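Local coordinates for GH5 (Bacteroidetes bacterium AC2a, PDB 4YHG), which probably hydrolyses internal beta-1,4-glucosidic bonds of cellulose as a family 5 endoglucanase, at residues V291-F296 with I326-W331; V240-P245 with E271-M276; P61-G66 with I102-F107; L20-D25 with T35-K40. The protein carries 1 engineered substitution. All blocks are in the same frame, centred on the assembly; numbering follows the deposited sequence.

Contact 1: V291-F296 with I326-W331. With BGC (beta-D-glucopyranose), chain C; BGC (beta-D-glucopyranose), chain B.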
# COMPACT_ATOMS: atom_id res chain seq x y z
N VAL A 291 2.87 -0.31 -11.91
CA VAL A 291 3.03 -0.94 -10.62
C VAL A 291 3.24 0.16 -9.60
O VAL A 291 3.97 1.10 -9.87
CB VAL A 291 4.29 -1.85 -10.62
CG1 VAL A 291 4.56 -2.45 -9.23
CG2 VAL A 291 4.19 -2.93 -11.67
N TYR A 292 2.64 0.05 -8.43
CA TYR A 292 3.01 0.92 -7.31
C TYR A 292 3.14 0.12 -6.02
O TYR A 292 2.54 -0.95 -5.88
CB TYR A 292 1.98 2.05 -7.12
CG TYR A 292 0.61 1.61 -6.64
CD1 TYR A 292 -0.34 1.14 -7.54
CD2 TYR A 292 0.27 1.67 -5.30
CE1 TYR A 292 -1.59 0.73 -7.10
CE2 TYR A 292 -0.96 1.26 -4.86
CZ TYR A 292 -1.90 0.78 -5.75
OH TYR A 292 -3.14 0.36 -5.31
N PHE A 293 3.94 0.61 -5.08
CA PHE A 293 4.02 -0.02 -3.76
C PHE A 293 3.01 0.74 -2.94
O PHE A 293 3.19 1.94 -2.68
CB PHE A 293 5.46 0.03 -3.18
CG PHE A 293 6.39 -1.04 -3.76
CD1 PHE A 293 7.08 -0.81 -4.96
CD2 PHE A 293 6.50 -2.29 -3.18
CE1 PHE A 293 7.89 -1.79 -5.53
CE2 PHE A 293 7.29 -3.26 -3.73
CZ PHE A 293 7.99 -3.01 -4.91
N GLY A 294 1.92 0.07 -2.61
CA GLY A 294 0.91 0.62 -1.71
C GLY A 294 1.49 0.86 -0.33
O GLY A 294 1.08 1.78 0.38
N GLU A 295 2.44 -0.00 0.05
CA GLU A 295 3.15 0.13 1.30
C GLU A 295 4.60 -0.32 1.13
O GLU A 295 4.87 -1.36 0.52
CB GLU A 295 2.52 -0.72 2.39
CG GLU A 295 1.08 -0.39 2.75
CD GLU A 295 0.54 -1.31 3.83
OE1 GLU A 295 1.35 -1.97 4.53
OE2 GLU A 295 -0.70 -1.37 4.00
N PHE A 296 5.53 0.49 1.63
CA PHE A 296 6.91 0.12 1.81
C PHE A 296 7.41 0.93 3.00
O PHE A 296 6.78 1.90 3.38
CB PHE A 296 7.75 0.42 0.58
CG PHE A 296 8.24 1.84 0.48
CD1 PHE A 296 7.38 2.86 0.10
CD2 PHE A 296 9.57 2.14 0.74
CE1 PHE A 296 7.84 4.17 -0.02
CE2 PHE A 296 10.04 3.45 0.65
CZ PHE A 296 9.18 4.47 0.27
N ILE A 326 8.38 3.03 -11.15
CA ILE A 326 7.54 2.56 -10.06
C ILE A 326 7.42 3.62 -8.95
O ILE A 326 8.43 4.18 -8.48
CB ILE A 326 8.10 1.23 -9.50
CG1 ILE A 326 7.94 0.12 -10.54
CG2 ILE A 326 7.36 0.80 -8.22
CD1 ILE A 326 8.77 -1.11 -10.22
N SER A 327 6.19 3.85 -8.52
CA SER A 327 5.89 4.78 -7.45
C SER A 327 5.64 3.98 -6.20
O SER A 327 5.46 2.78 -6.28
CB SER A 327 4.66 5.62 -7.79
OG SER A 327 3.53 4.80 -7.98
N ALA A 328 5.65 4.65 -5.04
CA ALA A 328 5.63 3.96 -3.78
C ALA A 328 5.18 4.84 -2.63
O ALA A 328 5.61 5.99 -2.53
CB ALA A 328 7.02 3.42 -3.47
N LEU A 329 4.38 4.27 -1.73
CA LEU A 329 3.85 5.00 -0.60
C LEU A 329 4.35 4.48 0.75
O LEU A 329 4.16 3.29 1.12
CB LEU A 329 2.33 5.00 -0.66
CG LEU A 329 1.80 5.70 -1.94
CD1 LEU A 329 1.61 4.72 -3.10
CD2 LEU A 329 0.49 6.41 -1.70
N TYR A 330 5.00 5.36 1.50
CA TYR A 330 5.59 4.96 2.79
C TYR A 330 4.51 4.66 3.83
O TYR A 330 3.51 5.37 3.90
CB TYR A 330 6.53 6.04 3.29
CG TYR A 330 7.04 5.81 4.68
CD1 TYR A 330 8.10 4.94 4.92
CD2 TYR A 330 6.48 6.45 5.75
CE1 TYR A 330 8.58 4.72 6.20
CE2 TYR A 330 6.93 6.22 7.05
CZ TYR A 330 7.98 5.36 7.26
OH TYR A 330 8.42 5.13 8.52
N TRP A 331 4.70 3.61 4.62
CA TRP A 331 3.78 3.26 5.66
C TRP A 331 4.05 4.07 6.94
O TRP A 331 5.10 3.93 7.57
CB TRP A 331 3.86 1.76 5.97
CG TRP A 331 2.92 1.35 7.07
CD1 TRP A 331 3.26 1.02 8.36
CD2 TRP A 331 1.50 1.28 7.00
NE1 TRP A 331 2.14 0.73 9.08
CE2 TRP A 331 1.04 0.89 8.28
CE3 TRP A 331 0.57 1.51 5.98
CZ2 TRP A 331 -0.30 0.74 8.57
CZ3 TRP A 331 -0.76 1.33 6.26
CH2 TRP A 331 -1.19 0.94 7.54
C2 BGC C . -0.71 -4.02 6.36
C3 BGC C . -0.57 -2.80 7.31
C4 BGC C . 0.46 -3.16 8.40
C5 BGC C . 1.79 -3.40 7.71
C6 BGC C . 2.98 -3.45 8.68
C1 BGC C . 0.66 -4.62 5.92
O1 BGC C . 0.52 -5.95 5.34
O2 BGC C . -1.49 -3.65 5.21
O3 BGC C . -1.86 -2.39 7.86
O4 BGC C . 0.59 -2.19 9.45
O5 BGC C . 1.64 -4.64 6.99
O6 BGC C . 2.88 -4.64 9.47
C2 BGC B . 0.66 -1.55 11.81
C3 BGC B . 0.58 -2.08 13.26
C4 BGC B . -0.80 -2.75 13.44
C5 BGC B . -0.92 -3.88 12.39
C6 BGC B . -2.19 -4.68 12.61
C1 BGC B . 0.46 -2.71 10.80
O2 BGC B . 1.89 -0.87 11.51
O3 BGC B . 0.82 -1.10 14.31
O4 BGC B . -0.91 -3.31 14.76
O5 BGC B . -0.81 -3.38 11.02
O6 BGC B . -2.54 -5.33 11.39

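Contact 2: V240-P245 with E271-M276. With BGC (beta-D-glucopyranose), chain C.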
# COMPACT_ATOMS: atom_id res chain seq x y z
N VAL A 240 1.50 -3.67 -4.89
CA VAL A 240 2.36 -4.59 -4.13
C VAL A 240 2.80 -3.87 -2.86
O VAL A 240 2.60 -2.68 -2.75
CB VAL A 240 3.59 -5.03 -4.94
CG1 VAL A 240 3.24 -6.02 -6.03
CG2 VAL A 240 4.32 -3.84 -5.52
N HIS A 241 3.35 -4.62 -1.90
CA HIS A 241 3.96 -4.08 -0.69
C HIS A 241 5.35 -4.66 -0.55
O HIS A 241 5.58 -5.77 -1.00
CB HIS A 241 3.23 -4.52 0.59
CG HIS A 241 1.85 -4.00 0.74
ND1 HIS A 241 1.05 -4.35 1.81
CD2 HIS A 241 1.12 -3.16 -0.02
CE1 HIS A 241 -0.12 -3.75 1.68
NE2 HIS A 241 -0.10 -3.02 0.59
N SER A 242 6.24 -3.94 0.12
CA SER A 242 7.52 -4.54 0.50
C SER A 242 8.10 -3.89 1.71
O SER A 242 8.32 -2.67 1.73
CB SER A 242 8.55 -4.43 -0.62
OG SER A 242 9.82 -4.88 -0.16
N TYR A 243 8.35 -4.73 2.72
CA TYR A 243 9.12 -4.34 3.90
C TYR A 243 10.38 -5.24 3.95
O TYR A 243 10.75 -5.72 5.01
CB TYR A 243 8.27 -4.54 5.15
CG TYR A 243 7.02 -3.68 5.21
CD1 TYR A 243 7.05 -2.40 5.76
CD2 TYR A 243 5.80 -4.15 4.73
CE1 TYR A 243 5.90 -1.62 5.83
CE2 TYR A 243 4.65 -3.38 4.80
CZ TYR A 243 4.70 -2.10 5.35
OH TYR A 243 3.57 -1.31 5.42
N ASP A 244 11.01 -5.47 2.80
CA ASP A 244 12.08 -6.46 2.70
C ASP A 244 13.46 -5.84 2.96
O ASP A 244 13.72 -4.72 2.49
CB ASP A 244 12.10 -7.12 1.31
CG ASP A 244 10.82 -7.90 1.02
OD1 ASP A 244 10.54 -8.93 1.67
OD2 ASP A 244 10.08 -7.44 0.14
N PRO A 245 14.32 -6.54 3.71
CA PRO A 245 14.02 -7.80 4.40
C PRO A 245 13.35 -7.50 5.75
O PRO A 245 13.78 -6.59 6.50
CB PRO A 245 15.39 -8.47 4.58
CG PRO A 245 16.37 -7.35 4.57
CD PRO A 245 15.73 -6.17 3.88
N GLU A 271 21.29 -6.34 -3.99
CA GLU A 271 21.00 -7.19 -5.17
C GLU A 271 19.62 -7.85 -5.14
O GLU A 271 19.00 -8.04 -6.18
CB GLU A 271 22.02 -8.32 -5.31
CG GLU A 271 23.36 -7.95 -5.92
CD GLU A 271 24.09 -9.19 -6.48
OE1 GLU A 271 23.44 -10.17 -6.97
OE2 GLU A 271 25.34 -9.16 -6.45
N ALA A 272 19.19 -8.26 -3.95
CA ALA A 272 17.94 -8.99 -3.80
C ALA A 272 16.75 -8.05 -4.01
O ALA A 272 15.77 -8.44 -4.62
CB ALA A 272 17.86 -9.69 -2.44
N TYR A 273 16.88 -6.81 -3.54
CA TYR A 273 15.78 -5.87 -3.58
C TYR A 273 15.57 -5.40 -5.02
O TYR A 273 14.45 -5.32 -5.49
CB TYR A 273 16.03 -4.69 -2.64
CG TYR A 273 14.78 -3.95 -2.27
CD1 TYR A 273 14.15 -3.14 -3.19
CD2 TYR A 273 14.24 -4.03 -0.99
CE1 TYR A 273 12.99 -2.45 -2.86
CE2 TYR A 273 13.09 -3.34 -0.66
CZ TYR A 273 12.47 -2.55 -1.60
OH TYR A 273 11.31 -1.86 -1.30
N VAL A 274 16.66 -5.10 -5.70
CA VAL A 274 16.62 -4.67 -7.09
C VAL A 274 16.15 -5.85 -7.96
O VAL A 274 15.45 -5.65 -8.93
CB VAL A 274 18.02 -4.16 -7.54
CG1 VAL A 274 18.10 -3.98 -9.06
CG2 VAL A 274 18.35 -2.86 -6.81
N GLY A 275 16.55 -7.06 -7.63
CA GLY A 275 16.06 -8.24 -8.35
C GLY A 275 14.53 -8.33 -8.31
O GLY A 275 13.86 -8.57 -9.31
N MET A 276 13.99 -8.11 -7.12
CA MET A 276 12.57 -8.06 -6.93
C MET A 276 11.94 -6.92 -7.78
O MET A 276 10.94 -7.13 -8.45
CB MET A 276 12.29 -7.90 -5.45
CG MET A 276 10.82 -7.93 -5.07
SD MET A 276 10.21 -6.25 -5.06
CE MET A 276 10.83 -5.75 -3.42
C2 BGC C . -0.71 -4.02 6.36
C3 BGC C . -0.57 -2.80 7.31
C4 BGC C . 0.46 -3.16 8.40
C5 BGC C . 1.79 -3.40 7.71
C6 BGC C . 2.98 -3.45 8.68
C1 BGC C . 0.66 -4.62 5.92
O1 BGC C . 0.52 -5.95 5.34
O2 BGC C . -1.49 -3.65 5.21
O3 BGC C . -1.86 -2.39 7.86
O4 BGC C . 0.59 -2.19 9.45
O5 BGC C . 1.64 -4.64 6.99
O6 BGC C . 2.88 -4.64 9.47
O HOH W 1 10.74 -1.56 1.42

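Contact 3: P61-G66 with I102-F107. With BGC (beta-D-glucopyranose), chain C; BGC (beta-D-glucopyranose), chain B.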
# COMPACT_ATOMS: atom_id res chain seq x y z
N PRO A 61 -5.99 4.01 3.85
CA PRO A 61 -6.61 2.71 4.06
C PRO A 61 -7.85 2.86 4.94
O PRO A 61 -7.82 3.58 5.96
CB PRO A 61 -5.51 1.91 4.75
CG PRO A 61 -4.71 2.95 5.44
CD PRO A 61 -4.69 4.12 4.53
N VAL A 62 -8.93 2.21 4.54
CA VAL A 62 -10.18 2.27 5.27
C VAL A 62 -10.58 0.83 5.59
O VAL A 62 -10.54 -0.04 4.71
CB VAL A 62 -11.30 2.93 4.43
CG1 VAL A 62 -12.61 2.96 5.19
CG2 VAL A 62 -10.92 4.35 3.99
N THR A 63 -10.93 0.59 6.85
CA THR A 63 -11.52 -0.66 7.27
C THR A 63 -12.99 -0.38 7.46
O THR A 63 -13.35 0.46 8.28
CB THR A 63 -10.88 -1.14 8.59
OG1 THR A 63 -9.53 -1.55 8.32
CG2 THR A 63 -11.65 -2.31 9.20
N TRP A 64 -13.82 -1.09 6.70
CA TRP A 64 -15.27 -0.82 6.61
C TRP A 64 -16.08 -1.63 7.60
O TRP A 64 -17.17 -1.22 7.99
CB TRP A 64 -15.74 -1.11 5.18
CG TRP A 64 -15.03 -0.26 4.17
CD1 TRP A 64 -13.91 -0.57 3.45
CD2 TRP A 64 -15.39 1.07 3.78
NE1 TRP A 64 -13.54 0.48 2.65
CE2 TRP A 64 -14.44 1.50 2.83
CE3 TRP A 64 -16.41 1.95 4.16
CZ2 TRP A 64 -14.49 2.76 2.23
CZ3 TRP A 64 -16.46 3.20 3.57
CH2 TRP A 64 -15.52 3.60 2.61
N MET A 65 -15.55 -2.78 7.98
CA MET A 65 -16.11 -3.64 9.03
C MET A 65 -16.64 -2.86 10.26
O MET A 65 -15.98 -1.98 10.79
CB MET A 65 -15.00 -4.61 9.43
CG MET A 65 -15.29 -5.62 10.53
SD MET A 65 -13.82 -6.64 10.80
CE MET A 65 -12.70 -5.52 11.62
N GLY A 66 -17.84 -3.18 10.70
CA GLY A 66 -18.50 -2.40 11.77
C GLY A 66 -19.43 -1.29 11.28
O GLY A 66 -20.31 -0.86 12.02
N ILE A 102 -10.36 -1.28 0.59
CA ILE A 102 -10.90 -2.13 1.62
C ILE A 102 -9.68 -2.72 2.33
O ILE A 102 -8.90 -3.46 1.73
CB ILE A 102 -11.77 -3.25 1.02
CG1 ILE A 102 -12.92 -2.66 0.19
CG2 ILE A 102 -12.27 -4.17 2.14
CD1 ILE A 102 -13.99 -3.66 -0.21
N HIS A 103 -9.51 -2.39 3.62
CA HIS A 103 -8.25 -2.70 4.31
C HIS A 103 -8.39 -3.87 5.30
O HIS A 103 -8.41 -5.02 4.86
CB HIS A 103 -7.67 -1.43 4.95
CG HIS A 103 -6.21 -1.52 5.25
ND1 HIS A 103 -5.23 -1.34 4.29
CD2 HIS A 103 -5.55 -1.74 6.41
CE1 HIS A 103 -4.04 -1.47 4.84
NE2 HIS A 103 -4.21 -1.72 6.13
N HIS A 104 -8.52 -3.62 6.61
CA HIS A 104 -8.46 -4.76 7.55
C HIS A 104 -9.62 -5.74 7.51
O HIS A 104 -9.53 -6.82 8.08
CB HIS A 104 -8.11 -4.35 8.99
CG HIS A 104 -6.67 -3.98 9.13
ND1 HIS A 104 -5.65 -4.75 8.60
CD2 HIS A 104 -6.07 -2.91 9.70
CE1 HIS A 104 -4.49 -4.17 8.85
NE2 HIS A 104 -4.72 -3.06 9.52
N ASP A 105 -10.69 -5.37 6.82
CA ASP A 105 -11.76 -6.33 6.48
C ASP A 105 -11.15 -7.67 6.01
O ASP A 105 -11.65 -8.75 6.39
CB ASP A 105 -12.68 -5.77 5.38
CG ASP A 105 -13.28 -4.42 5.74
OD1 ASP A 105 -12.55 -3.39 5.64
OD2 ASP A 105 -14.49 -4.39 6.08
N GLY A 106 -10.10 -7.59 5.20
CA GLY A 106 -9.42 -8.77 4.66
C GLY A 106 -8.26 -9.35 5.47
O GLY A 106 -7.61 -10.31 5.01
N PHE A 107 -7.99 -8.79 6.65
CA PHE A 107 -6.84 -9.21 7.48
C PHE A 107 -6.94 -10.70 7.69
O PHE A 107 -7.94 -11.19 8.24
CB PHE A 107 -6.80 -8.48 8.84
CG PHE A 107 -5.60 -8.84 9.69
CD1 PHE A 107 -4.36 -8.27 9.43
CD2 PHE A 107 -5.72 -9.72 10.75
CE1 PHE A 107 -3.25 -8.59 10.21
CE2 PHE A 107 -4.63 -10.04 11.54
CZ PHE A 107 -3.39 -9.48 11.27
C2 BGC C . -0.71 -4.02 6.36
C3 BGC C . -0.57 -2.80 7.31
C4 BGC C . 0.46 -3.16 8.40
C5 BGC C . 1.79 -3.40 7.71
C6 BGC C . 2.98 -3.45 8.68
C1 BGC C . 0.66 -4.62 5.92
O1 BGC C . 0.52 -5.95 5.34
O2 BGC C . -1.49 -3.65 5.21
O3 BGC C . -1.86 -2.39 7.86
O4 BGC C . 0.59 -2.19 9.45
O5 BGC C . 1.64 -4.64 6.99
O6 BGC C . 2.88 -4.64 9.47
C2 BGC B . 0.66 -1.55 11.81
C3 BGC B . 0.58 -2.08 13.26
C4 BGC B . -0.80 -2.75 13.44
C5 BGC B . -0.92 -3.88 12.39
C6 BGC B . -2.19 -4.68 12.61
C1 BGC B . 0.46 -2.71 10.80
O2 BGC B . 1.89 -0.87 11.51
O3 BGC B . 0.82 -1.10 14.31
O4 BGC B . -0.91 -3.31 14.76
O5 BGC B . -0.81 -3.38 11.02
O6 BGC B . -2.54 -5.33 11.39

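Contact 4: L20-D25 with T35-K40. With BGC (beta-D-glucopyranose), chain B; BGC (beta-D-glucopyranose), chain D.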
# COMPACT_ATOMS: atom_id res chain seq x y z
N LEU A 20 -1.78 7.31 5.51
CA LEU A 20 -2.44 7.65 6.74
C LEU A 20 -2.76 6.34 7.48
O LEU A 20 -3.92 5.94 7.61
CB LEU A 20 -3.71 8.45 6.41
CG LEU A 20 -4.48 9.05 7.59
CD1 LEU A 20 -3.68 10.10 8.34
CD2 LEU A 20 -5.76 9.65 7.08
N GLY A 21 -1.72 5.66 7.97
CA GLY A 21 -1.88 4.33 8.56
C GLY A 21 -2.38 4.32 10.00
O GLY A 21 -2.23 5.30 10.73
N ASN A 22 -2.93 3.19 10.42
CA ASN A 22 -3.52 3.03 11.75
C ASN A 22 -4.48 4.15 12.09
O ASN A 22 -4.46 4.70 13.19
CB ASN A 22 -2.44 2.90 12.82
CG ASN A 22 -1.74 1.53 12.83
OD1 ASN A 22 -1.83 0.73 11.88
ND2 ASN A 22 -1.06 1.25 13.92
N GLN A 23 -5.32 4.50 11.12
CA GLN A 23 -6.20 5.64 11.23
C GLN A 23 -7.57 5.10 10.87
O GLN A 23 -8.17 4.44 11.72
CB GLN A 23 -5.70 6.77 10.31
CG GLN A 23 -6.34 8.13 10.53
CD GLN A 23 -5.61 9.01 11.51
OE1 GLN A 23 -4.44 8.77 11.81
NE2 GLN A 23 -6.29 9.99 12.05
N MET A 24 -8.03 5.24 9.62
CA MET A 24 -9.37 4.74 9.25
C MET A 24 -9.38 3.22 9.13
O MET A 24 -10.42 2.60 8.99
CB MET A 24 -9.89 5.37 7.95
CG MET A 24 -10.02 6.89 7.95
SD MET A 24 -11.24 7.50 9.13
CE MET A 24 -12.77 7.30 8.23
N ASP A 25 -8.19 2.63 9.17
CA ASP A 25 -8.03 1.18 9.23
C ASP A 25 -8.02 0.60 10.65
O ASP A 25 -8.23 -0.59 10.83
CB ASP A 25 -6.75 0.76 8.49
CG ASP A 25 -5.52 1.61 8.88
OD1 ASP A 25 -5.61 2.85 8.85
OD2 ASP A 25 -4.46 1.02 9.17
N THR A 35 -9.63 6.98 15.69
CA THR A 35 -8.71 7.21 16.82
C THR A 35 -8.41 5.94 17.63
O THR A 35 -7.66 5.97 18.62
CB THR A 35 -9.30 8.24 17.83
OG1 THR A 35 -10.48 7.69 18.41
CG2 THR A 35 -9.64 9.58 17.18
N GLY A 36 -9.00 4.83 17.20
CA GLY A 36 -8.99 3.59 17.96
C GLY A 36 -7.64 2.98 18.28
O GLY A 36 -7.55 2.13 19.19
N TRP A 37 -6.60 3.37 17.53
CA TRP A 37 -5.22 2.90 17.77
C TRP A 37 -4.23 4.03 18.14
O TRP A 37 -3.05 3.90 17.90
CB TRP A 37 -4.70 2.13 16.55
CG TRP A 37 -5.34 0.76 16.34
CD1 TRP A 37 -6.15 0.07 17.21
CD2 TRP A 37 -5.15 -0.11 15.21
NE1 TRP A 37 -6.50 -1.14 16.67
CE2 TRP A 37 -5.89 -1.28 15.45
CE3 TRP A 37 -4.42 0.00 14.02
CZ2 TRP A 37 -5.94 -2.33 14.53
CZ3 TRP A 37 -4.47 -1.04 13.10
CH2 TRP A 37 -5.22 -2.20 13.37
N GLY A 38 -4.71 5.12 18.72
CA GLY A 38 -3.82 6.13 19.30
C GLY A 38 -3.48 7.33 18.44
O GLY A 38 -2.83 8.26 18.89
N ASN A 39 -3.88 7.31 17.20
CA ASN A 39 -3.70 8.47 16.34
C ASN A 39 -4.85 9.45 16.51
O ASN A 39 -6.00 9.04 16.68
CB ASN A 39 -3.63 8.03 14.89
CG ASN A 39 -2.24 7.66 14.46
OD1 ASN A 39 -1.31 8.45 14.61
ND2 ASN A 39 -2.10 6.47 13.86
N LYS A 40 -4.55 10.74 16.44
CA LYS A 40 -5.59 11.75 16.53
C LYS A 40 -6.12 12.05 15.14
O LYS A 40 -5.50 11.69 14.14
CB LYS A 40 -5.08 13.00 17.21
CG LYS A 40 -4.54 12.74 18.61
CD LYS A 40 -4.68 13.98 19.48
CE LYS A 40 -4.12 13.78 20.88
NZ LYS A 40 -4.98 14.47 21.89
C2 BGC B . 0.66 -1.55 11.81
C3 BGC B . 0.58 -2.08 13.26
C4 BGC B . -0.80 -2.75 13.44
C5 BGC B . -0.92 -3.88 12.39
C6 BGC B . -2.19 -4.68 12.61
C1 BGC B . 0.46 -2.71 10.80
O2 BGC B . 1.89 -0.87 11.51
O3 BGC B . 0.82 -1.10 14.31
O4 BGC B . -0.91 -3.31 14.76
O5 BGC B . -0.81 -3.38 11.02
O6 BGC B . -2.54 -5.33 11.39
C2 BGC D . -2.40 -4.20 16.39
C3 BGC D . -3.42 -3.93 17.51
C4 BGC D . -2.90 -2.80 18.41
C5 BGC D . -2.60 -1.57 17.56
C6 BGC D . -2.23 -0.39 18.47
C1 BGC D . -1.98 -2.92 15.65
O2 BGC D . -2.93 -5.17 15.47
O3 BGC D . -3.65 -5.13 18.28
O4 BGC D . -3.84 -2.48 19.46
O5 BGC D . -1.59 -1.88 16.59
O6 BGC D . -0.98 0.17 18.10
O HOH W 2 -6.05 5.35 15.39

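Contact 1: V291-F296 with I326-W331
F296 leans over the neighbouring parallel strand 327-331. Its CG sits between the backbone N and the carbonyl carbon (chi1 84°), which brings the CD1-CE1 side of the ring against that strand, CE1 3.6 Å from A328 CB. F296 N donates to L329 O at 3.2 Å, and F296 O accepts W331 N at 3.0 Å. L329 is gripped a second time through its own N, 2.8 Å from F293 O, while its CD1 branch rests against Y292 CD2 at 4.0 Å. Between F293 and F296 the register slips by one residue, a beta bulge that contains E295, whose side chain runs beside that of W331, carboxylate and indole planes 26° apart. E295 OE1 and C3 of glucose C both lie over one indole face, and W331 NE1 donates to O2 of glucose B at 2.9 Å. With an alanine in place of W331, glucose B would probably lose this donor and glucose C the flat surface beneath it. E295 OE2 takes the O2 hydroxyl of glucose C at 2.7 Å, and R59 and Y243 also bind the carboxylate. Apolar strand packing thus gives way to groups that bind sugar through hydroxyls and an aromatic face.

Contact 2: V240-P245 with E271-M276
The Y273 ring has D244 O in plane at its edge, 3.5 Å from CE2, and M276 CE centred over one face, 3.9 Å above the plane. A water also lies in plane by the phenol, 2.8 Å from Y273 OH; it donates to S242 O at 2.7 Å and so bridges helix 270-285 to strand 236-242. M276 bends at both chi2 (-92°) and chi3 (-81°), curling its methyl back over the ring, where CE also meets S242 OG at 3.5 Å. That hydroxyl is fixed within its own segment: it donates to D244 OD2 at 2.6 Å, on the anti side and tilted out of the carboxylate plane, and accepts D244 N at 3.2 Å, forming an ST turn. D244 O accepts a hydrogen bond from Y313 OH. H241 and Y243 belong to the glycan pocket: O1 of glucose C lies in plane at the imidazole edge, and Y243 OH passes 3.6 Å from C5 of the same sugar while bonding to E295. No direct hydrogen bond joins the two segments. Such packing of an outer helix against the C-terminal end of a barrel strand belongs to the beta/alpha (TIM) barrel, with sugar-binding residues at the strand end.

Contact 3: P61-G66 with I102-F107
The loops after strands 57-60 and 97-101 run close together, T63 and H103 having CA atoms 4.9 Å apart, and H103 N donates to V62 O at 2.8 Å. T63 OG1 accepts the next backbone amide, H104 N, at 2.9 Å. D105 OD1 uses its syn lone pair to take W64 N at 2.8 Å in a nearly straight bond (163°), and D105 OD2 makes a weak bond to M65 N at 2.7 Å. A chi1 of -56°, CG anti to the carbonyl carbon, turns the carboxylate to these two amides. OD2 is also bonded to W119 NE1, so both oxygens of this buried group have donors, which is likely to stabilise its negative charge. W64 presents the edge of its indole to I102, whose CA lies near the ring plane, and W64 NE1 bonds to N101 O. P61 CB makes a CH-pi contact with H103, 3.6 Å from the ring centroid. H103 CD2 in turn lies 3.4 Å above the middle of the H104 ring. With P61 on one face, H104 at its edge and ND1 bonded to N101 ND2, the H103 imidazole offers NE2 to O3 of glucose C at 3.0 Å, the hydroxyl lying in the ring plane. H104 and F107 approach O6 of glucose B through their CE1 atoms. Loops at the C-terminal ends of adjacent barrel strands, joined by one main-chain bond and by side chains that take up main-chain amides while their histidines line a glycan cleft, fit the active-site face of a TIM-barrel glycoside hydrolase.

Contact 4: L20-D25 with T35-K40
N39 and Q23 supply the direct hydrogen bonds, both through side-chain amides: N39 ND2 donates to N22 O at 3.0 Å and Q23 NE2 to K40 O at 2.8 Å, and each donor stands above the plane of the carbonyl it meets. Q23 reaches K40 because its chain kinks at chi2 (91°); its OE1 touches N39 CB and bonds to H348, and NE2 also bonds to E34. N39 ND2 also bonds to N333 O.

A water donates to N22 O and accepts W37 N at 3.0 Å, with a weak bond from N39 N. Within 20-25, D25 holds the loop through both carboxylate oxygens, OD2 taking N22 N and OD1 taking Q23 N from above the carboxylate plane.

Flat groups make the rest. The N22 amide comes to the edge of W37, N22 CG lying 3.3 Å from W37 CE3, with amide and indole planes 73° apart. N22 ND2 donates to O3 of glucose B at 3.0 Å. One face of W37 receives glucose D, whose C5 lies 3.7 Å above the indole plane. A serine in place of W37 would probably leave glucose D without this platform and the N22 amide without the edge it packs on, freer to turn. The chemistry implies a division of labour at the glycan: a directional amide bond for glucose B and an aromatic face for glucose D.

Contact 1 lies nearest the middle of the chain and is the only one built on paired barrel strands; contact 2 shares the sheet through strand 236-242 but adds an outer helix instead. Contacts 3 and 4 join loops, and contact 4 reaches exposed residues. Contact 1 touches all three others; Y243 OH of contact 2 lies 2.5 Å from E295 OE1 of contact 1, and M24 O of contact 4 lies 3.0 Å from T63 N of contact 3. Contacts 2 and 3, their centres about 25 Å apart, both meet glucose C. Main-chain bonding prevails in contact 1, side-chain-to-backbone bonding in contacts 3 and 4, while contact 2 has no direct hydrogen bond across it and relies on packing and one water.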